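PDB 7B5U: GntR family transcriptional regulator from Streptococcus agalactiae, which binds the second messenger c-di-AMP through its dimeric RCK_C domain and probably acts as a DNA-binding transcription factor. Local coordinates for residues P5-K19 against S51-E65. Numbering follows the deposited sequence. Where two conformers were deposited one is given.
Sequences PYEIIVSEDSEHLGK and SVIEQGDHIFFVGDE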
ATOM      1  N   PRO A   5       5.744   1.246   8.738  1.00 13.64           N
ATOM      2  CA  PRO A   5       6.127   1.932   7.500  1.00 11.48           C
ATOM      3  C   PRO A   5       7.473   2.625   7.621  1.00  9.80           C
ATOM      4  O   PRO A   5       7.853   3.132   8.680  1.00 13.60           O
ATOM      5  CB  PRO A   5       5.010   2.966   7.296  1.00 14.38           C
ATOM      6  CG  PRO A   5       3.899   2.530   8.184  1.00 16.78           C
ATOM      7  CD  PRO A   5       4.537   1.831   9.341  1.00 14.96           C
ATOM      8  N   TYR A   6       8.200   2.625   6.516  1.00  8.71           N
ATOM      9  CA  TYR A   6       9.300   3.550   6.323  1.00  9.28           C
ATOM     10  C   TYR A   6       8.747   4.938   6.012  1.00  7.99           C
ATOM     11  O   TYR A   6       7.635   5.089   5.488  1.00  8.35           O
ATOM     12  CB  TYR A   6      10.147   3.104   5.137  1.00 10.44           C
ATOM     13  CG  TYR A   6      10.870   1.811   5.366  1.00 12.19           C
ATOM     14  CD1 TYR A   6      10.304   0.605   4.986  1.00 13.93           C
ATOM     15  CD2 TYR A   6      12.115   1.791   5.976  1.00 14.45           C
ATOM     16  CE1 TYR A   6      10.958  -0.589   5.205  1.00 17.95           C
ATOM     17  CE2 TYR A   6      12.780   0.600   6.198  1.00 16.96           C
ATOM     18  CZ  TYR A   6      12.196  -0.585   5.809  1.00 15.73           C
ATOM     19  OH  TYR A   6      12.840  -1.783   6.024  1.00 19.97           O
ATOM     20  N   GLU A   7       9.552   5.962   6.314  1.00  9.35           N
ATOM     21  CA  GLU A   7       9.197   7.351   6.050  1.00  9.51           C
ATOM     22  C   GLU A   7      10.343   7.987   5.281  1.00  9.78           C
ATOM     23  O   GLU A   7      11.494   7.919   5.725  1.00 11.95           O
ATOM     24  CB  GLU A   7       8.974   8.110   7.368  1.00 10.38           C
ATOM     25  CG  GLU A   7       8.555   9.565   7.186  1.00 11.56           C
ATOM     26  CD  GLU A   7       8.337  10.301   8.500  1.00 13.44           C
ATOM     27  OE1 GLU A   7       8.006  11.507   8.455  1.00 14.28           O
ATOM     28  OE2 GLU A   7       8.494   9.688   9.580  1.00 14.57           O
ATOM     29  N   ILE A   8      10.047   8.584   4.129  1.00  8.54           N
ATOM     30  CA  ILE A   8      11.034   9.385   3.414  1.00  8.25           C
ATOM     31  C   ILE A   8      10.465  10.770   3.148  1.00  7.02           C
ATOM     32  O   ILE A   8       9.274  10.926   2.860  1.00  8.93           O
ATOM     33  CB  ILE A   8      11.529   8.735   2.103  1.00  9.49           C
ATOM     34  CG1 ILE A   8      10.380   8.514   1.117  1.00 10.63           C
ATOM     35  CG2 ILE A   8      12.298   7.454   2.387  1.00 12.62           C
ATOM     36  CD1 ILE A   8      10.859   8.096  -0.265  1.00 13.40           C
ATOM     37  N   ILE A   9      11.324  11.778   3.257  1.00  6.59           N
ATOM     38  CA  ILE A   9      10.978  13.153   2.918  1.00  6.32           C
ATOM     39  C   ILE A   9      11.557  13.431   1.535  1.00  6.20           C
ATOM     40  O   ILE A   9      12.780  13.397   1.352  1.00  6.49           O
ATOM     41  CB  ILE A   9      11.541  14.147   3.950  1.00  7.79           C
ATOM     42  CG1 ILE A   9      11.037  13.829   5.364  1.00  9.43           C
ATOM     43  CG2 ILE A   9      11.191  15.577   3.528  1.00 10.40           C
ATOM     44  CD1 ILE A   9      11.766  14.602   6.455  1.00 13.17           C
ATOM     45  N   VAL A  10      10.692  13.687   0.556  1.00  6.35           N
ATOM     46  CA  VAL A  10      11.147  13.882  -0.820  1.00  6.57           C
ATOM     47  C   VAL A  10      11.553  15.337  -1.036  1.00  6.96           C
ATOM     48  O   VAL A  10      10.878  16.115  -1.726  1.00  7.67           O
ATOM     49  CB  VAL A  10      10.150  13.315  -1.856  1.00  7.15           C
ATOM     50  CG1 VAL A  10      10.116  11.798  -1.757  1.00  8.59           C
ATOM     51  CG2 VAL A  10       8.732  13.885  -1.673  1.00  7.86           C
ATOM     52  N   SER A  11      12.681  15.702  -0.442  1.00  7.24           N
ATOM     53  CA  SER A  11      13.141  17.081  -0.412  0.68  8.13           C
ATOM     54  C   SER A  11      14.056  17.443  -1.573  1.00  7.85           C
ATOM     55  O   SER A  11      14.332  18.633  -1.773  1.00 11.38           O
ATOM     56  CB  SER A  11      13.851  17.358   0.915  0.68 11.88           C
ATOM     57  OG  SER A  11      14.909  16.441   1.111  0.68 14.74           O
ATOM     58  N   GLU A  12      14.530  16.473  -2.343  1.00  7.06           N
ATOM     59  CA  GLU A  12      15.436  16.747  -3.448  1.00  7.33           C
ATOM     60  C   GLU A  12      14.648  16.878  -4.748  1.00  6.28           C
ATOM     61  O   GLU A  12      13.530  16.380  -4.879  1.00  6.65           O
ATOM     62  CB  GLU A  12      16.472  15.629  -3.568  1.00  8.45           C
ATOM     63  CG  GLU A  12      17.373  15.506  -2.338  1.00 13.41           C
ATOM     64  CD  GLU A  12      18.492  16.543  -2.290  1.00 25.02           C
ATOM     65  OE1 GLU A  12      18.745  17.223  -3.307  1.00 24.64           O
ATOM     66  OE2 GLU A  12      19.131  16.670  -1.224  1.00 35.52           O
ATOM     67  N   ASP A  13      15.248  17.564  -5.719  1.00  6.58           N
ATOM     68  CA  ASP A  13      14.642  17.643  -7.043  1.00  6.20           C
ATOM     69  C   ASP A  13      14.579  16.254  -7.670  1.00  6.08           C
ATOM     70  O   ASP A  13      15.479  15.421  -7.482  1.00  6.99           O
ATOM     71  CB  ASP A  13      15.458  18.568  -7.946  1.00  6.94           C
ATOM     72  CG  ASP A  13      15.473  20.001  -7.464  1.00  6.72           C
ATOM     73  OD1 ASP A  13      14.494  20.419  -6.811  1.00  6.96           O
ATOM     74  OD2 ASP A  13      16.456  20.709  -7.777  1.00  9.54           O
ATOM     75  N   SER A  14      13.504  15.997  -8.414  1.00  6.00           N
ATOM     76  CA  SER A  14      13.298  14.680  -8.994  1.00  7.06           C
ATOM     77  C   SER A  14      12.259  14.773 -10.096  1.00  6.94           C
ATOM     78  O   SER A  14      11.215  15.400  -9.913  1.00  7.10           O
ATOM     79  CB  SER A  14      12.796  13.683  -7.940  1.00  7.34           C
ATOM     80  OG  SER A  14      12.374  12.463  -8.536  1.00  8.34           O
ATOM     81  N   GLU A  15      12.526  14.079 -11.205  1.00  7.33           N
ATOM     82  CA  GLU A  15      11.561  13.947 -12.293  1.00  8.71           C
ATOM     83  C   GLU A  15      10.242  13.341 -11.831  1.00  8.80           C
ATOM     84  O   GLU A  15       9.235  13.443 -12.544  1.00 10.56           O
ATOM     85  CB  GLU A  15      12.150  13.044 -13.376  1.00 11.31           C
ATOM     86  CG  GLU A  15      12.473  11.644 -12.836  1.00 15.74           C
ATOM     87  CD  GLU A  15      12.942  10.661 -13.892  1.00 23.37           C
ATOM     88  OE1 GLU A  15      12.210  10.449 -14.876  1.00 21.87           O
ATOM     89  OE2 GLU A  15      14.038  10.083 -13.726  1.00 28.64           O
ATOM     90  N   HIS A  16      10.224  12.676 -10.685  1.00  7.39           N
ATOM     91  CA  HIS A  16       9.015  12.021 -10.225  1.00  9.11           C
ATOM     92  C   HIS A  16       8.084  12.951  -9.457  1.00 10.94           C
ATOM     93  O   HIS A  16       6.920  12.596  -9.244  1.00 15.36           O
ATOM     94  CB  HIS A  16       9.391  10.785  -9.407  1.00  9.83           C
ATOM     95  CG  HIS A  16      10.281   9.834 -10.144  1.00  9.87           C
ATOM     96  ND1 HIS A  16       9.972   9.326 -11.386  1.00 11.40           N
ATOM     97  CD2 HIS A  16      11.486   9.309  -9.816  1.00 10.17           C
ATOM     98  CE1 HIS A  16      10.945   8.527 -11.789  1.00 11.30           C
ATOM     99  NE2 HIS A  16      11.876   8.506 -10.854  1.00 14.18           N
ATOM    100  N   LEU A  17       8.537  14.143  -9.076  1.00  8.27           N
ATOM    101  CA  LEU A  17       7.692  15.046  -8.315  1.00  7.84           C
ATOM    102  C   LEU A  17       6.668  15.712  -9.221  1.00  7.18           C
ATOM    103  O   LEU A  17       6.892  15.916 -10.415  1.00  9.43           O
ATOM    104  CB  LEU A  17       8.534  16.082  -7.578  1.00  7.68           C
ATOM    105  CG  LEU A  17       9.492  15.503  -6.540  1.00  9.97           C
ATOM    106  CD1 LEU A  17      10.397  16.606  -6.000  1.00 11.42           C
ATOM    107  CD2 LEU A  17       8.704  14.822  -5.428  1.00 11.47           C
ATOM    108  N   GLY A  18       5.527  16.049  -8.638  1.00  7.27           N
ATOM    109  CA  GLY A  18       4.444  16.605  -9.420  1.00  9.58           C
ATOM    110  C   GLY A  18       3.676  15.583 -10.225  1.00 10.92           C
ATOM    111  O   GLY A  18       2.877  15.964 -11.090  1.00 15.87           O
ATOM    112  N   LYS A  19       3.906  14.302  -9.987  1.00  7.41           N
ATOM    113  CA  LYS A  19       3.191  13.217 -10.634  1.00  8.42           C
ATOM    114  C   LYS A  19       2.339  12.466  -9.621  1.00  7.40           C
ATOM    115  O   LYS A  19       2.599  12.484  -8.413  1.00  8.05           O
ATOM    116  CB  LYS A  19       4.179  12.257 -11.300  1.00 10.54           C
ATOM    117  CG  LYS A  19       5.019  12.905 -12.395  1.00 13.19           C
ATOM    118  CD  LYS A  19       5.244  11.934 -13.539  1.00 17.01           C
ATOM    119  CE  LYS A  19       6.138  12.516 -14.622  1.00 18.96           C
ATOM    120  NZ  LYS A  19       7.579  12.288 -14.332  1.00 21.91           N
ATOM    121  N   SER A  51      -3.457  10.453  -6.029  1.00  7.78           N
ATOM    122  CA  SER A  51      -2.718  11.316  -5.120  1.00  8.04           C
ATOM    123  C   SER A  51      -1.381  11.690  -5.739  1.00  7.06           C
ATOM    124  O   SER A  51      -0.714  10.858  -6.362  1.00  8.24           O
ATOM    125  CB  SER A  51      -2.510  10.597  -3.789  1.00  9.03           C
ATOM    126  OG  SER A  51      -3.713  10.541  -3.039  1.00 12.33           O
ATOM    127  N   VAL A  52      -0.998  12.956  -5.583  1.00  8.27           N
ATOM    128  CA  VAL A  52       0.214  13.499  -6.192  1.00  8.86           C
ATOM    129  C   VAL A  52       1.303  13.624  -5.136  1.00  8.92           C
ATOM    130  O   VAL A  52       1.026  13.916  -3.966  1.00 13.44           O
ATOM    131  CB  VAL A  52      -0.083  14.859  -6.859  1.00  9.17           C
ATOM    132  CG1 VAL A  52       1.163  15.455  -7.516  1.00 12.59           C
ATOM    133  CG2 VAL A  52      -1.184  14.699  -7.890  1.00 10.52           C
ATOM    134  N   ILE A  53       2.538  13.366  -5.535  1.00  7.32           N
ATOM    135  CA  ILE A  53       3.679  13.523  -4.648  0.57  7.14           C
ATOM    136  C   ILE A  53       4.388  14.822  -5.007  1.00  7.57           C
ATOM    137  O   ILE A  53       4.844  15.006  -6.139  1.00  8.57           O
ATOM    138  CB  ILE A  53       4.613  12.308  -4.714  0.57  7.86           C
ATOM    139  CG1 ILE A  53       3.848  11.044  -4.314  0.57  9.01           C
ATOM    140  CG2 ILE A  53       5.816  12.514  -3.803  0.57 10.18           C
ATOM    141  CD1 ILE A  53       4.633   9.767  -4.506  0.57  8.18           C
ATOM    142  N   GLU A  54       4.477  15.734  -4.033  1.00  6.92           N
ATOM    143  CA  GLU A  54       5.078  17.048  -4.227  1.00  7.19           C
ATOM    144  C   GLU A  54       6.335  17.193  -3.384  1.00  6.88           C
ATOM    145  O   GLU A  54       6.525  16.487  -2.392  1.00  6.56           O
ATOM    146  CB  GLU A  54       4.105  18.156  -3.814  1.00 10.49           C
ATOM    147  CG  GLU A  54       2.661  17.951  -4.237  1.00 17.75           C
ATOM    148  CD  GLU A  54       2.388  18.399  -5.650  1.00 23.44           C
ATOM    149  OE1 GLU A  54       3.360  18.542  -6.424  1.00 23.05           O
ATOM    150  OE2 GLU A  54       1.200  18.613  -5.984  1.00 22.55           O
ATOM    151  N   GLN A  55       7.183  18.139  -3.771  1.00  7.46           N
ATOM    152  CA  GLN A  55       8.456  18.280  -3.080  1.00  7.59           C
ATOM    153  C   GLN A  55       8.231  18.644  -1.618  1.00  7.10           C
ATOM    154  O   GLN A  55       7.405  19.499  -1.289  1.00  8.55           O
ATOM    155  CB  GLN A  55       9.338  19.326  -3.752  1.00  7.88           C
ATOM    156  CG  GLN A  55      10.765  19.265  -3.226  1.00  7.54           C
ATOM    157  CD  GLN A  55      11.725  20.046  -4.095  1.00  7.27           C
ATOM    158  OE1 GLN A  55      11.744  21.282  -4.075  1.00  8.20           O
ATOM    159  NE2 GLN A  55      12.537  19.337  -4.868  1.00  7.04           N
ATOM    160  N   GLY A  56       8.979  17.985  -0.736  1.00  7.06           N
ATOM    161  CA  GLY A  56       8.842  18.201   0.685  1.00  7.96           C
ATOM    162  C   GLY A  56       7.847  17.292   1.368  1.00  7.25           C
ATOM    163  O   GLY A  56       7.818  17.246   2.609  1.00  7.47           O
ATOM    164  N   ASP A  57       7.035  16.562   0.613  1.00  6.83           N
ATOM    165  CA  ASP A  57       6.087  15.652   1.234  1.00  7.14           C
ATOM    166  C   ASP A  57       6.820  14.516   1.948  1.00  7.06           C
ATOM    167  O   ASP A  57       7.959  14.168   1.622  1.00  7.28           O
ATOM    168  CB  ASP A  57       5.174  15.036   0.175  1.00  6.99           C
ATOM    169  CG  ASP A  57       4.160  16.015  -0.382  1.00  7.51           C
ATOM    170  OD1 ASP A  57       4.078  17.161   0.103  1.00  8.17           O
ATOM    171  OD2 ASP A  57       3.417  15.620  -1.310  1.00  8.29           O
ATOM    172  N   HIS A  58       6.142  13.921   2.930  1.00  5.77           N
ATOM    173  CA  HIS A  58       6.622  12.697   3.559  1.00  6.70           C
ATOM    174  C   HIS A  58       5.828  11.532   2.989  1.00  6.93           C
ATOM    175  O   HIS A  58       4.589  11.559   2.986  1.00  8.47           O
ATOM    176  CB  HIS A  58       6.437  12.729   5.077  1.00  7.87           C
ATOM    177  CG  HIS A  58       7.146  13.850   5.769  1.00  8.53           C
ATOM    178  ND1 HIS A  58       7.750  13.682   6.996  1.00  9.36           N
ATOM    179  CD2 HIS A  58       7.340  15.148   5.429  1.00 10.12           C
ATOM    180  CE1 HIS A  58       8.287  14.825   7.382  1.00 10.55           C
ATOM    181  NE2 HIS A  58       8.057  15.731   6.447  1.00 11.36           N
ATOM    182  N   ILE A  59       6.533  10.517   2.496  1.00  6.63           N
ATOM    183  CA  ILE A  59       5.917   9.304   1.968  1.00  6.30           C
ATOM    184  C   ILE A  59       6.133   8.197   2.990  1.00  6.56           C
ATOM    185  O   ILE A  59       7.275   7.905   3.369  1.00  7.54           O
ATOM    186  CB  ILE A  59       6.519   8.885   0.617  1.00  7.62           C
ATOM    187  CG1 ILE A  59       6.534  10.027  -0.401  1.00  8.44           C
ATOM    188  CG2 ILE A  59       5.812   7.634   0.074  1.00  7.70           C
ATOM    189  CD1 ILE A  59       7.165   9.611  -1.711  1.00 11.18           C
ATOM    190  N   PHE A  60       5.040   7.574   3.421  1.00  5.81           N
ATOM    191  CA  PHE A  60       5.066   6.435   4.333  1.00  6.04           C
ATOM    192  C   PHE A  60       4.738   5.187   3.522  1.00  5.66           C
ATOM    193  O   PHE A  60       3.731   5.166   2.816  1.00  5.94           O
ATOM    194  CB  PHE A  60       4.027   6.631   5.445  1.00  6.64           C
ATOM    195  CG  PHE A  60       4.329   7.800   6.346  1.00  7.36           C
ATOM    196  CD1 PHE A  60       3.961   9.087   5.984  1.00  7.53           C
ATOM    197  CD2 PHE A  60       4.986   7.614   7.553  1.00  9.59           C
ATOM    198  CE1 PHE A  60       4.261  10.169   6.804  1.00 10.24           C
ATOM    199  CE2 PHE A  60       5.279   8.698   8.376  1.00 10.83           C
ATOM    200  CZ  PHE A  60       4.911   9.972   8.001  1.00 11.01           C
ATOM    201  N   PHE A  61       5.571   4.153   3.616  1.00  5.31           N
ATOM    202  CA  PHE A  61       5.391   2.982   2.766  1.00  5.53           C
ATOM    203  C   PHE A  61       5.884   1.729   3.478  1.00  6.42           C
ATOM    204  O   PHE A  61       6.770   1.793   4.335  1.00  7.79           O
ATOM    205  CB  PHE A  61       6.109   3.136   1.416  1.00  6.26           C
ATOM    206  CG  PHE A  61       7.599   3.304   1.532  1.00  6.02           C
ATOM    207  CD1 PHE A  61       8.440   2.213   1.450  1.00  6.25           C
ATOM    208  CD2 PHE A  61       8.161   4.568   1.694  1.00  6.67           C
ATOM    209  CE1 PHE A  61       9.823   2.367   1.554  1.00  7.13           C
ATOM    210  CE2 PHE A  61       9.534   4.721   1.798  1.00  7.37           C
ATOM    211  CZ  PHE A  61      10.363   3.629   1.715  1.00  7.54           C
ATOM    212  N   VAL A  62       5.298   0.584   3.117  1.00  5.95           N
ATOM    213  CA  VAL A  62       5.735  -0.703   3.628  1.00  6.51           C
ATOM    214  C   VAL A  62       6.600  -1.403   2.591  1.00  6.06           C
ATOM    215  O   VAL A  62       6.509  -1.162   1.383  1.00  6.59           O
ATOM    216  CB  VAL A  62       4.582  -1.608   4.122  1.00  6.73           C
ATOM    217  CG1 VAL A  62       3.862  -0.950   5.285  1.00  7.37           C
ATOM    218  CG2 VAL A  62       3.627  -1.971   2.985  1.00  6.64           C
ATOM    219  N   GLY A  63       7.447  -2.291   3.091  1.00  7.40           N
ATOM    220  CA  GLY A  63       8.429  -3.004   2.295  1.00  8.72           C
ATOM    221  C   GLY A  63       9.484  -3.591   3.220  1.00 10.10           C
ATOM    222  O   GLY A  63       9.233  -3.807   4.407  1.00 14.27           O
ATOM    223  N   ASP A  64      10.637  -3.899   2.647  1.00  9.83           N
ATOM    224  CA  ASP A  64      11.795  -4.291   3.436  1.00 10.50           C
ATOM    225  C   ASP A  64      12.927  -3.298   3.172  1.00  9.24           C
ATOM    226  O   ASP A  64      12.742  -2.273   2.516  1.00  9.20           O
ATOM    227  CB  ASP A  64      12.145  -5.763   3.196  1.00 11.54           C
ATOM    228  CG  ASP A  64      12.582  -6.055   1.775  1.00 12.07           C
ATOM    229  OD1 ASP A  64      12.748  -7.255   1.457  1.00 15.14           O
ATOM    230  OD2 ASP A  64      12.794  -5.109   0.986  1.00 12.40           O
ATOM    231  N   GLU A  65      14.117  -3.618   3.677  1.00 10.73           N
ATOM    232  CA  GLU A  65      15.253  -2.710   3.536  0.59 12.30           C
ATOM    233  C   GLU A  65      15.589  -2.457   2.072  1.00  9.35           C
ATOM    234  O   GLU A  65      16.003  -1.346   1.708  1.00 10.92           O
ATOM    235  CB  GLU A  65      16.466  -3.269   4.280  0.59 17.46           C
ATOM    236  CG  GLU A  65      16.442  -3.046   5.788  0.59 23.58           C
ATOM    237  CD  GLU A  65      15.728  -4.147   6.568  0.59 27.27           C
ATOM    238  OE1 GLU A  65      15.944  -4.219   7.797  0.59 28.07           O
ATOM    239  OE2 GLU A  65      14.959  -4.935   5.970  0.59 28.49           O
TER
HETATM  240  O   HOH W   1      10.404  -3.356   7.280  1.00 32.07           O
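Glu-7 and His-58 meet on the face of the sheet that also carries Ile-9 and Phe-60. His-58 ND1 donates a nearly straight bond (172°) of 2.6 Å to the anti lone pair of Glu-7 OE1, which lies in the plane of the imidazole. With CG anti to the backbone N (chi1 -178°) and the rest of the chain extended, Glu-7 lays its CG over the Phe-60 ring, 4.0 Å from the centroid, before its carboxylate reaches the histidine. Ile-9 CG1 packs over one face of the His-58 ring in a CH-pi contact. On the other face of the sheet, Tyr-6 CB rests on the Phe-61 ring, 3.5 Å from Phe-61 CZ, while Ile-8 CG2 touches that ring's edge. Paired backbone bonds join Tyr-6 to Phe-61 and Ile-8 to Ile-59, aligning these side chains. Beyond strand 6-9, Gln-55 NE2 reaches Asp-13 OD1 at 3.0 Å, the amide and carboxylate nearly coplanar. Gly-18 N bonds to Ile-53 O at 2.8 Å beside the short pairing of strands 19-20 and 52-53. Helix 65-74 covers Ile-8 and Phe-61, and Ile-59 packs against Ile-34 of the c-di-AMP site. Strand 6-9 is thus an outermost strand of the antiparallel sheet, ordered 6-9, 58-62, 33-39, 42-45, of this RCK_C (TrkA-C) domain.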